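Local coordinates for protein mannitol dehydrogenase (Pseudomonas fluorescens, PDB 1LJ8) that binds NAD in a Rossmann domain and probably acts as a mannitol 2-dehydrogenase, interconverting D-mannitol and D-fructose, at residues 143-156 with 200-212. Numbering follows the deposited sequence.
Sequences GEFMAHLPQIQHDL and RKALLAFAALHNA
An aromatic and aliphatic seam in the NAD-binding Rossmann domain joins F145 and L156 to helix 195-210 through A205, F206, L209 and H210. F145 comes off the short strand 144-145 with CG anti to its own nitrogen (chi1 179°), which turns the ring onto helix 195-210. One ring face lies over the backbone at A202 O, 3.8 Å from F145 CE1, while the root of the side chain presses on the helix, F145 CB to A205 CB 3.5 Å. The far end of the ring reaches F206, and L209 CD1 lies at the edge of the F145 ring. Replacing F145 with an alanine would probably open a gap above A202 and A205 and leave the edge of F206 without one of its neighbours. Helix 165-178 closes the same core, its F166 meeting F145 edge-to-face. Beyond the turn at 146-149, the axes of 150-156 and 200-210 cross at 47°, 10.9 Å apart at their closest, and L156 and F206 meet between them. L156 CD2 is shared by two rings, making CH-pi contacts over a face of F206, 4.1 Å from its centroid, and over a face of H210. The rim of F206 is met in its plane by I152 CG2, 3.8 Å from F206 CE1, and D155 CB lies against F206 CZ. The D155 carboxylate turns to T164 OG1 and K163 N, whereas its carbonyl works across the seam: a water donates to D155 O and, 2.7 Å from H210 NE2, lies in the imidazole plane. At the other end the extended chain of K201 carries its amine to the loop of the hairpin formed by 138-139 and 144-145, where K201 NZ to G143 O, at 2.5 Å, is too short to be taken at face value.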
# COMPACT_ATOMS: atom_id res chain seq x y z
N GLY A 143 -9.73 -4.55 -17.54
CA GLY A 143 -9.25 -3.18 -17.61
C GLY A 143 -10.35 -2.14 -17.55
O GLY A 143 -10.16 -0.97 -17.84
N GLU A 144 -11.53 -2.54 -17.14
CA GLU A 144 -12.64 -1.60 -17.10
C GLU A 144 -12.79 -0.82 -15.78
O GLU A 144 -12.64 -1.39 -14.71
CB GLU A 144 -13.93 -2.35 -17.40
CG GLU A 144 -14.05 -2.77 -18.88
CD GLU A 144 -13.87 -1.57 -19.81
OE1 GLU A 144 -12.79 -1.43 -20.46
OE2 GLU A 144 -14.80 -0.74 -19.87
N PHE A 145 -13.09 0.48 -15.87
CA PHE A 145 -13.37 1.28 -14.68
C PHE A 145 -14.73 0.79 -14.15
O PHE A 145 -15.68 0.61 -14.92
CB PHE A 145 -13.43 2.77 -15.05
CG PHE A 145 -13.74 3.66 -13.87
CD1 PHE A 145 -12.83 3.79 -12.83
CD2 PHE A 145 -14.93 4.40 -13.83
CE1 PHE A 145 -13.08 4.64 -11.74
CE2 PHE A 145 -15.21 5.27 -12.73
CZ PHE A 145 -14.28 5.38 -11.69
N MSE A 146 -14.84 0.57 -12.85
CA MSE A 146 -16.07 0.04 -12.25
C MSE A 146 -17.07 1.15 -11.90
O MSE A 146 -17.35 1.42 -10.75
CB MSE A 146 -15.68 -0.78 -11.02
CG MSE A 146 -14.80 -1.98 -11.43
SE MSE A 146 -13.85 -2.82 -9.91
CE MSE A 146 -15.30 -3.87 -9.24
N ALA A 147 -17.62 1.74 -12.95
CA ALA A 147 -18.58 2.86 -12.82
C ALA A 147 -19.81 2.53 -12.01
O ALA A 147 -20.42 3.44 -11.43
CB ALA A 147 -19.00 3.32 -14.20
N HIS A 148 -20.16 1.24 -11.95
CA HIS A 148 -21.35 0.80 -11.21
C HIS A 148 -21.24 0.82 -9.69
O HIS A 148 -22.27 0.71 -8.99
CB HIS A 148 -21.73 -0.62 -11.62
CG HIS A 148 -20.67 -1.63 -11.28
ND1 HIS A 148 -19.49 -1.74 -12.00
CD2 HIS A 148 -20.57 -2.50 -10.25
CE1 HIS A 148 -18.72 -2.64 -11.43
NE2 HIS A 148 -19.35 -3.12 -10.36
N LEU A 149 -20.03 0.95 -9.15
CA LEU A 149 -19.89 0.97 -7.71
C LEU A 149 -20.76 2.09 -7.18
O LEU A 149 -20.83 3.18 -7.77
CB LEU A 149 -18.42 1.19 -7.29
CG LEU A 149 -17.52 0.01 -7.66
CD1 LEU A 149 -16.02 0.35 -7.43
CD2 LEU A 149 -17.95 -1.19 -6.83
N PRO A 150 -21.42 1.85 -6.05
CA PRO A 150 -22.31 2.83 -5.42
C PRO A 150 -21.71 4.20 -5.10
O PRO A 150 -22.34 5.23 -5.33
CB PRO A 150 -22.82 2.08 -4.17
CG PRO A 150 -21.68 1.03 -3.89
CD PRO A 150 -21.36 0.58 -5.29
N GLN A 151 -20.50 4.21 -4.56
CA GLN A 151 -19.88 5.47 -4.20
C GLN A 151 -19.49 6.24 -5.48
O GLN A 151 -19.47 7.49 -5.48
CB GLN A 151 -18.67 5.20 -3.28
CG GLN A 151 -17.55 4.42 -3.96
CD GLN A 151 -17.66 2.88 -3.88
OE1 GLN A 151 -18.74 2.29 -3.95
NE2 GLN A 151 -16.48 2.23 -3.75
N ILE A 152 -19.18 5.53 -6.56
CA ILE A 152 -18.85 6.19 -7.83
C ILE A 152 -20.17 6.77 -8.40
O ILE A 152 -20.19 7.90 -8.88
CB ILE A 152 -18.23 5.21 -8.88
CG1 ILE A 152 -16.84 4.73 -8.36
CG2 ILE A 152 -18.08 5.92 -10.26
CD1 ILE A 152 -15.82 5.83 -8.18
N GLN A 153 -21.24 5.99 -8.37
CA GLN A 153 -22.53 6.53 -8.85
C GLN A 153 -22.93 7.75 -8.01
O GLN A 153 -23.52 8.72 -8.55
CB GLN A 153 -23.65 5.49 -8.76
CG GLN A 153 -23.62 4.45 -9.87
CD GLN A 153 -23.73 5.08 -11.25
OE1 GLN A 153 -24.72 5.79 -11.55
NE2 GLN A 153 -22.72 4.87 -12.09
N HIS A 154 -22.66 7.69 -6.71
CA HIS A 154 -22.97 8.82 -5.84
C HIS A 154 -22.26 10.08 -6.33
O HIS A 154 -22.87 11.15 -6.49
CB HIS A 154 -22.56 8.56 -4.36
CG HIS A 154 -22.64 9.80 -3.52
ND1 HIS A 154 -21.66 10.77 -3.52
CD2 HIS A 154 -23.64 10.27 -2.73
CE1 HIS A 154 -22.04 11.79 -2.77
NE2 HIS A 154 -23.24 11.51 -2.28
N ASP A 155 -20.95 9.97 -6.58
CA ASP A 155 -20.20 11.15 -7.01
C ASP A 155 -20.63 11.70 -8.38
O ASP A 155 -20.56 12.91 -8.62
CB ASP A 155 -18.69 10.84 -6.97
CG ASP A 155 -18.15 10.84 -5.56
OD1 ASP A 155 -18.95 10.80 -4.60
OD2 ASP A 155 -16.91 10.88 -5.42
N LEU A 156 -21.09 10.82 -9.28
CA LEU A 156 -21.54 11.28 -10.58
C LEU A 156 -22.85 12.07 -10.38
O LEU A 156 -23.03 13.09 -11.03
CB LEU A 156 -21.74 10.09 -11.52
CG LEU A 156 -20.38 9.42 -11.87
CD1 LEU A 156 -20.65 8.13 -12.64
CD2 LEU A 156 -19.54 10.35 -12.70
N ARG A 200 -4.22 7.45 -13.82
CA ARG A 200 -4.64 8.15 -15.03
C ARG A 200 -5.87 7.49 -15.67
O ARG A 200 -6.85 8.19 -15.97
CB ARG A 200 -3.51 8.16 -16.06
CG ARG A 200 -3.87 8.90 -17.36
CD ARG A 200 -2.60 8.97 -18.21
NE ARG A 200 -2.83 9.49 -19.55
CZ ARG A 200 -3.30 8.77 -20.57
NH1 ARG A 200 -3.59 7.48 -20.41
NH2 ARG A 200 -3.50 9.36 -21.74
N LYS A 201 -5.83 6.17 -15.85
CA LYS A 201 -6.95 5.48 -16.48
C LYS A 201 -8.26 5.64 -15.72
O LYS A 201 -9.33 5.88 -16.31
CB LYS A 201 -6.65 3.98 -16.63
CG LYS A 201 -7.67 3.25 -17.49
CD LYS A 201 -7.31 1.76 -17.47
CE LYS A 201 -8.02 1.00 -18.59
NZ LYS A 201 -7.80 -0.46 -18.36
N ALA A 202 -8.16 5.51 -14.40
CA ALA A 202 -9.32 5.64 -13.55
C ALA A 202 -9.88 7.06 -13.55
O ALA A 202 -11.11 7.23 -13.73
CB ALA A 202 -8.95 5.22 -12.13
N LEU A 203 -9.02 8.07 -13.33
CA LEU A 203 -9.51 9.45 -13.30
C LEU A 203 -10.11 9.85 -14.63
O LEU A 203 -11.19 10.46 -14.66
CB LEU A 203 -8.42 10.42 -12.88
CG LEU A 203 -8.91 11.86 -12.69
CD1 LEU A 203 -10.02 11.99 -11.63
CD2 LEU A 203 -7.69 12.69 -12.33
N LEU A 204 -9.47 9.46 -15.73
CA LEU A 204 -10.01 9.80 -17.05
C LEU A 204 -11.33 9.11 -17.31
O LEU A 204 -12.26 9.73 -17.85
CB LEU A 204 -9.02 9.45 -18.18
CG LEU A 204 -7.76 10.32 -18.22
CD1 LEU A 204 -6.90 9.86 -19.43
CD2 LEU A 204 -8.11 11.82 -18.36
N ALA A 205 -11.44 7.84 -16.93
CA ALA A 205 -12.70 7.10 -17.14
C ALA A 205 -13.82 7.76 -16.35
O ALA A 205 -14.96 7.94 -16.83
CB ALA A 205 -12.55 5.68 -16.71
N PHE A 206 -13.49 8.17 -15.13
CA PHE A 206 -14.49 8.83 -14.30
C PHE A 206 -14.88 10.18 -14.91
O PHE A 206 -16.05 10.50 -14.99
CB PHE A 206 -13.92 9.04 -12.88
CG PHE A 206 -14.89 9.68 -11.94
CD1 PHE A 206 -15.81 8.90 -11.23
CD2 PHE A 206 -14.88 11.04 -11.77
CE1 PHE A 206 -16.71 9.50 -10.34
CE2 PHE A 206 -15.78 11.66 -10.88
CZ PHE A 206 -16.68 10.89 -10.17
N ALA A 207 -13.90 10.97 -15.32
CA ALA A 207 -14.15 12.27 -15.89
C ALA A 207 -15.03 12.14 -17.15
O ALA A 207 -15.91 12.98 -17.38
CB ALA A 207 -12.85 12.98 -16.22
N ALA A 208 -14.78 11.09 -17.93
CA ALA A 208 -15.54 10.84 -19.15
C ALA A 208 -17.01 10.60 -18.87
O ALA A 208 -17.86 10.91 -19.73
CB ALA A 208 -14.95 9.65 -19.92
N LEU A 209 -17.33 10.04 -17.70
CA LEU A 209 -18.73 9.83 -17.35
C LEU A 209 -19.39 11.20 -17.02
O LEU A 209 -20.61 11.29 -16.96
CB LEU A 209 -18.86 8.87 -16.16
CG LEU A 209 -18.42 7.45 -16.51
CD1 LEU A 209 -18.24 6.65 -15.23
CD2 LEU A 209 -19.44 6.82 -17.48
N HIS A 210 -18.58 12.24 -16.80
CA HIS A 210 -19.10 13.60 -16.58
C HIS A 210 -19.29 14.27 -17.94
O HIS A 210 -20.42 14.50 -18.38
CB HIS A 210 -18.12 14.44 -15.77
CG HIS A 210 -18.29 14.27 -14.30
ND1 HIS A 210 -19.38 14.78 -13.62
CD2 HIS A 210 -17.54 13.63 -13.38
CE1 HIS A 210 -19.29 14.46 -12.35
NE2 HIS A 210 -18.18 13.76 -12.17
N ASN A 211 -18.19 14.65 -18.57
CA ASN A 211 -18.25 15.22 -19.92
C ASN A 211 -16.91 15.08 -20.59
O ASN A 211 -15.87 15.05 -19.93
CB ASN A 211 -18.71 16.70 -19.90
CG ASN A 211 -17.78 17.61 -19.13
OD1 ASN A 211 -16.79 18.09 -19.66
ND2 ASN A 211 -18.11 17.86 -17.87
N ALA A 212 -16.95 14.94 -21.91
CA ALA A 212 -15.73 14.80 -22.67
C ALA A 212 -14.81 15.99 -22.43
O ALA A 212 -13.59 15.84 -22.37
CB ALA A 212 -16.05 14.67 -24.16
O HOH W 1 -18.02 13.80 -9.52